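Local coordinates for protein ribonucleoside-diphosphate reductase (Pseudomonas aeruginosa, PDB 5IM3) that probably reduces ribonucleoside diphosphates to the deoxyribonucleotides needed for DNA synthesis, binding dATP as an allosteric nucleotide, at residues 792-797 against 801-806; 213-218 against 822-827. All coordinates share one frame; numbering follows the deposited sequence.

Contact 1. Residues 792-797 against 801-806; sequences LYVKSN and EFTVIN
Val804 packs over one face of the Tyr793 ring, on one side of an antiparallel beta hairpin. Strands 792-795 and 802-805 form this hairpin, and their axes approach to 4.7 Å. Val804 has the largest area buried here. Its CB stands over the Tyr793 ring in a CH-pi contact, 3.8 Å from the ring centroid and offset toward the rim. CG1 of Val804 reaches the OH of Tyr793. The tyrosine CG sits between its backbone N and carbonyl carbon (chi1 66°), which folds the ring across toward Val804.

The backbones of the same pair are joined twice. Tyr793 N donates to Val804 O at 3.1 Å, and Val804 N donates to Tyr793 O at 2.9 Å. Further along, Phe802 N donates to Lys795 O at 2.9 Å.

Lys795 lies on the same face of the hairpin. Its CE meets Val804 CG2 at 3.8 Å, and its bent end brings NZ to 3.6 Å from Phe802 CB. The Phe802 ring makes a cation-pi contact with Arg210. On the other face, Leu792 CD1 touches Ile805 CG1 at 3.9 Å.

The hairpin lies away from the nucleotide sites. Leu792 and Thr803 touch helix 821-829, and Ile805 packs on Trp819 in the loop before that helix. Asn806 N-caps helix 807-815, which follows the second strand directly.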
loop_
_atom_site.group_PDB
_atom_site.type_symbol
_atom_site.label_atom_id
_atom_site.label_comp_id
_atom_site.label_asym_id
_atom_site.label_seq_id
_atom_site.Cartn_x
_atom_site.Cartn_y
_atom_site.Cartn_z
ATOM N N LEU A 792 -17.492 9.396 28.995
ATOM C CA LEU A 792 -18.274 8.200 29.266
ATOM C C LEU A 792 -17.360 6.986 29.183
ATOM O O LEU A 792 -16.533 6.890 28.275
ATOM C CB LEU A 792 -19.435 8.076 28.271
ATOM C CG LEU A 792 -20.398 6.891 28.377
ATOM C CD1 LEU A 792 -21.762 7.293 27.825
ATOM C CD2 LEU A 792 -19.871 5.673 27.628
ATOM N N TYR A 793 -17.509 6.069 30.136
ATOM C CA TYR A 793 -16.806 4.796 30.087
ATOM C C TYR A 793 -17.727 3.712 30.626
ATOM O O TYR A 793 -18.628 3.980 31.423
ATOM C CB TYR A 793 -15.482 4.828 30.873
ATOM C CG TYR A 793 -15.624 4.992 32.369
ATOM C CD1 TYR A 793 -15.752 3.886 33.200
ATOM C CD2 TYR A 793 -15.605 6.252 32.955
ATOM C CE1 TYR A 793 -15.873 4.029 34.573
ATOM C CE2 TYR A 793 -15.726 6.406 34.327
ATOM C CZ TYR A 793 -15.859 5.290 35.132
ATOM O OH TYR A 793 -15.981 5.429 36.500
ATOM N N VAL A 794 -17.490 2.482 30.175
ATOM C CA VAL A 794 -18.404 1.376 30.436
ATOM C C VAL A 794 -17.703 0.290 31.243
ATOM O O VAL A 794 -17.296 -0.741 30.696
ATOM C CB VAL A 794 -18.966 0.813 29.115
ATOM C CG1 VAL A 794 -19.972 1.780 28.531
ATOM C CG2 VAL A 794 -17.852 0.562 28.105
ATOM N N LYS A 795 -17.565 0.509 32.549
ATOM C CA LYS A 795 -16.985 -0.509 33.414
ATOM C C LYS A 795 -17.827 -1.779 33.358
ATOM O O LYS A 795 -19.059 -1.732 33.406
ATOM C CB LYS A 795 -16.880 0.005 34.855
ATOM C CG LYS A 795 -18.212 0.120 35.594
ATOM C CD LYS A 795 -18.114 1.035 36.814
ATOM C CE LYS A 795 -19.457 1.191 37.525
ATOM N NZ LYS A 795 -19.867 -0.037 38.265
ATOM N N SER A 796 -17.151 -2.923 33.242
ATOM C CA SER A 796 -17.833 -4.209 33.082
ATOM C C SER A 796 -16.911 -5.286 33.657
ATOM O O SER A 796 -16.059 -5.831 32.951
ATOM C CB SER A 796 -18.167 -4.477 31.622
ATOM O OG SER A 796 -18.943 -5.653 31.481
ATOM N N ASN A 797 -17.096 -5.588 34.949
ATOM C CA ASN A 797 -16.185 -6.510 35.618
ATOM C C ASN A 797 -16.859 -7.394 36.664
ATOM O O ASN A 797 -16.145 -8.017 37.460
ATOM C CB ASN A 797 -15.040 -5.715 36.273
ATOM C CG ASN A 797 -13.871 -6.597 36.680
ATOM O OD1 ASN A 797 -13.632 -7.647 36.083
ATOM N ND2 ASN A 797 -13.139 -6.174 37.706
ATOM N N GLU A 801 -22.814 -4.648 32.515
ATOM C CA GLU A 801 -21.914 -3.518 32.328
ATOM C C GLU A 801 -22.629 -2.251 32.767
ATOM O O GLU A 801 -23.799 -2.043 32.429
ATOM C CB GLU A 801 -21.439 -3.405 30.869
ATOM C CG GLU A 801 -22.471 -2.870 29.878
ATOM C CD GLU A 801 -23.585 -3.858 29.596
ATOM O OE1 GLU A 801 -23.973 -3.985 28.416
ATOM O OE2 GLU A 801 -24.065 -4.509 30.547
ATOM N N PHE A 802 -21.925 -1.415 33.526
ATOM C CA PHE A 802 -22.486 -0.198 34.098
ATOM C C PHE A 802 -21.758 0.993 33.493
ATOM O O PHE A 802 -20.533 1.097 33.606
ATOM C CB PHE A 802 -22.350 -0.201 35.623
ATOM C CG PHE A 802 -23.094 -1.322 36.299
ATOM C CD1 PHE A 802 -22.684 -2.637 36.150
ATOM C CD2 PHE A 802 -24.197 -1.058 37.094
ATOM C CE1 PHE A 802 -23.366 -3.668 36.771
ATOM C CE2 PHE A 802 -24.883 -2.086 37.720
ATOM C CZ PHE A 802 -24.466 -3.391 37.558
ATOM N N THR A 803 -22.504 1.882 32.849
ATOM C CA THR A 803 -21.918 3.059 32.225
ATOM C C THR A 803 -21.813 4.183 33.246
ATOM O O THR A 803 -22.686 4.346 34.102
ATOM C CB THR A 803 -22.750 3.525 31.026
ATOM O OG1 THR A 803 -23.878 4.276 31.488
ATOM C CG2 THR A 803 -23.251 2.335 30.211
ATOM N N VAL A 804 -20.733 4.954 33.153
ATOM C CA VAL A 804 -20.496 6.094 34.029
ATOM C C VAL A 804 -20.268 7.318 33.158
ATOM O O VAL A 804 -19.420 7.297 32.260
ATOM C CB VAL A 804 -19.294 5.859 34.963
ATOM C CG1 VAL A 804 -19.027 7.092 35.827
ATOM C CG2 VAL A 804 -19.537 4.634 35.833
ATOM N N ILE A 805 -21.018 8.382 33.429
ATOM C CA ILE A 805 -20.997 9.596 32.623
ATOM C C ILE A 805 -20.482 10.743 33.481
ATOM O O ILE A 805 -20.879 10.888 34.642
ATOM C CB ILE A 805 -22.397 9.916 32.061
ATOM C CG1 ILE A 805 -22.916 8.725 31.248
ATOM C CG2 ILE A 805 -22.368 11.188 31.210
ATOM C CD1 ILE A 805 -24.324 8.900 30.715
ATOM N N ASN A 806 -19.593 11.554 32.897
ATOM C CA ASN A 806 -19.027 12.747 33.519
ATOM C C ASN A 806 -20.072 13.443 34.388
ATOM O O ASN A 806 -21.055 13.979 33.859
ATOM C CB ASN A 806 -18.504 13.695 32.437
ATOM C CG ASN A 806 -17.849 14.942 33.004
ATOM O OD1 ASN A 806 -18.101 15.337 34.144
ATOM N ND2 ASN A 806 -17.009 15.578 32.197
#

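Contact 2. Residues 213-218 against 822-827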
loop_
_atom_site.group_PDB
_atom_site.type_symbol
_atom_site.label_atom_id
_atom_site.label_comp_id
_atom_site.label_asym_id
_atom_site.label_seq_id
_atom_site.Cartn_x
_atom_site.Cartn_y
_atom_site.Cartn_z
ATOM N N VAL A 213 -26.733 5.287 38.777
ATOM C CA VAL A 213 -25.796 6.376 38.530
ATOM C C VAL A 213 -25.842 6.827 37.077
ATOM O O VAL A 213 -25.464 7.964 36.772
ATOM C CB VAL A 213 -24.355 5.979 38.919
ATOM C CG1 VAL A 213 -24.315 5.420 40.335
ATOM C CG2 VAL A 213 -23.765 4.983 37.925
ATOM N N GLU A 214 -26.295 5.961 36.166
ATOM C CA GLU A 214 -26.348 6.327 34.754
ATOM C C GLU A 214 -27.290 7.502 34.524
ATOM O O GLU A 214 -26.997 8.391 33.714
ATOM C CB GLU A 214 -26.780 5.121 33.917
ATOM C CG GLU A 214 -26.711 5.350 32.413
ATOM C CD GLU A 214 -27.028 4.099 31.615
ATOM O OE1 GLU A 214 -28.138 4.020 31.048
ATOM O OE2 GLU A 214 -26.172 3.192 31.562
ATOM N N ARG A 215 -28.423 7.528 35.226
ATOM C CA ARG A 215 -29.385 8.612 35.079
ATOM C C ARG A 215 -29.196 9.721 36.105
ATOM O O ARG A 215 -29.734 10.818 35.915
ATOM C CB ARG A 215 -30.815 8.069 35.183
ATOM C CG ARG A 215 -31.177 7.044 34.112
ATOM C CD ARG A 215 -31.219 7.645 32.703
ATOM N NE ARG A 215 -32.424 8.440 32.452
ATOM C CZ ARG A 215 -32.463 9.768 32.354
ATOM N NH1 ARG A 215 -31.360 10.497 32.484
ATOM N NH2 ARG A 215 -33.618 10.377 32.119
ATOM N N GLU A 216 -28.449 9.469 37.177
ATOM C CA GLU A 216 -28.197 10.494 38.182
ATOM C C GLU A 216 -26.905 10.177 38.928
ATOM O O GLU A 216 -26.868 9.234 39.731
ATOM C CB GLU A 216 -29.372 10.596 39.154
ATOM C CG GLU A 216 -29.106 11.480 40.368
ATOM C CD GLU A 216 -28.697 12.886 39.982
ATOM O OE1 GLU A 216 -29.173 13.365 38.933
ATOM O OE2 GLU A 216 -27.897 13.503 40.717
ATOM N N PRO A 217 -25.832 10.943 38.709
ATOM C CA PRO A 217 -24.538 10.561 39.298
ATOM C C PRO A 217 -24.545 10.528 40.815
ATOM O O PRO A 217 -23.790 9.747 41.408
ATOM C CB PRO A 217 -23.581 11.633 38.756
ATOM C CG PRO A 217 -24.445 12.804 38.472
ATOM C CD PRO A 217 -25.751 12.232 38.000
ATOM N N ASN A 218 -25.380 11.340 41.467
ATOM C CA ASN A 218 -25.374 11.393 42.925
ATOM C C ASN A 218 -25.644 10.036 43.558
ATOM O O ASN A 218 -25.351 9.852 44.745
ATOM C CB ASN A 218 -26.398 12.413 43.422
ATOM C CG ASN A 218 -25.914 13.841 43.276
ATOM O OD1 ASN A 218 -24.725 14.122 43.426
ATOM N ND2 ASN A 218 -26.831 14.751 42.981
ATOM N N VAL A 822 -33.018 10.206 25.519
ATOM C CA VAL A 822 -32.426 10.263 24.184
ATOM C C VAL A 822 -31.002 10.802 24.257
ATOM O O VAL A 822 -30.110 10.330 23.543
ATOM C CB VAL A 822 -33.301 11.096 23.227
ATOM C CG1 VAL A 822 -34.682 10.468 23.077
ATOM C CG2 VAL A 822 -33.417 12.530 23.704
ATOM N N MET A 823 -30.760 11.789 25.125
ATOM C CA MET A 823 -29.406 12.301 25.301
ATOM C C MET A 823 -28.468 11.203 25.783
ATOM O O MET A 823 -27.325 11.107 25.325
ATOM C CB MET A 823 -29.412 13.472 26.284
ATOM C CG MET A 823 -28.034 14.049 26.586
ATOM S SD MET A 823 -27.192 14.707 25.130
ATOM C CE MET A 823 -28.283 16.056 24.676
ATOM N N VAL A 824 -28.937 10.364 26.711
ATOM C CA VAL A 824 -28.119 9.253 27.189
ATOM C C VAL A 824 -27.814 8.290 26.051
ATOM O O VAL A 824 -26.685 7.807 25.913
ATOM C CB VAL A 824 -28.826 8.539 28.358
ATOM C CG1 VAL A 824 -28.078 7.267 28.754
ATOM C CG2 VAL A 824 -28.954 9.478 29.547
ATOM N N ASN A 825 -28.819 7.984 25.226
ATOM C CA ASN A 825 -28.610 7.071 24.109
ATOM C C ASN A 825 -27.660 7.658 23.073
ATOM O O ASN A 825 -26.946 6.911 22.395
ATOM C CB ASN A 825 -29.949 6.722 23.462
ATOM C CG ASN A 825 -29.816 5.673 22.378
ATOM O OD1 ASN A 825 -29.696 4.482 22.664
ATOM N ND2 ASN A 825 -29.850 6.110 21.122
ATOM N N ASP A 826 -27.634 8.987 22.937
ATOM C CA ASP A 826 -26.707 9.614 22.002
ATOM C C ASP A 826 -25.281 9.584 22.540
ATOM O O ASP A 826 -24.331 9.373 21.779
ATOM C CB ASP A 826 -27.136 11.054 21.711
ATOM C CG ASP A 826 -28.294 11.134 20.733
ATOM O OD1 ASP A 826 -28.503 10.166 19.971
ATOM O OD2 ASP A 826 -28.996 12.169 20.720
ATOM N N LEU A 827 -25.113 9.789 23.849
ATOM C CA LEU A 827 -23.774 9.785 24.431
ATOM C C LEU A 827 -23.113 8.418 24.297
ATOM O O LEU A 827 -21.930 8.327 23.949
ATOM C CB LEU A 827 -23.838 10.212 25.899
ATOM C CG LEU A 827 -24.095 11.702 26.128
ATOM C CD1 LEU A 827 -24.375 11.972 27.596
ATOM C CD2 LEU A 827 -22.914 12.536 25.652
#
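Val824 points from helix 821-829 toward Glu214 and Arg215, and its two methyl groups meet two different side chains. A loop from the second ATP cone region packs here on a helix of the barrel-domain region. Segment 213-218 belongs to the loop between helices 198-210 and 219-239.

The two segments together bury only about 120 Å², both sides summed. Val824 CG1 meets OE1 of Glu214, and CG2 meets NH1 of Arg215. Both charged side chains cross the valine at a slant. Glu214 arrives as an extended chain, with CG anti to the backbone N (chi1 -173°). Arg215 takes a bent course instead, turning at chi2 and chi3 to bring NH1 round to the valine. Both are van der Waals contacts of a charged group with a methyl.

The carboxylate of Glu214 has its polar partners elsewhere. OE1 forms a salt bridge with Lys828 NZ on the same helix as Val824. OE2 lies close to Thr803 OG1, a probable hydrogen bond. The salt bridge would help fix the carboxylate beside the methyl group. The Arg215 carbonyl O accepts from Trp819 NE1, and Val824 also packs on Trp819. The loop is therefore tied to the residues just before the helix as well. Val822 and Asn825 of the helix pack on Thr54 and Leu58 of the second subunit.

At the valine itself, Arg215 NH1 lies 3.9 Å from Val824 CG2, and Glu214 OE1 lies 4.0 Å from Val824 CG1.

The centres of contact 1 and contact 2 are about 11 Å apart. Along the chain, 213-218 comes first. The hairpin of contact 1 follows some 570 residues later, and 822-827 comes shortly after it. Contact 1 is local and lies wholly in the barrel-domain region. Contact 2 joins that region to the second ATP cone. The two meet directly through Thr803 and Glu214. Leu792 CD1 also packs on Leu827 C at 3.9 Å, and Ile805 CD1 lies 4.0 Å from Glu214 O. The hairpin, the loop after helix 198-210 and helix 821-829 thus form one junction between cone and barrel regions, away from the nucleotide sites.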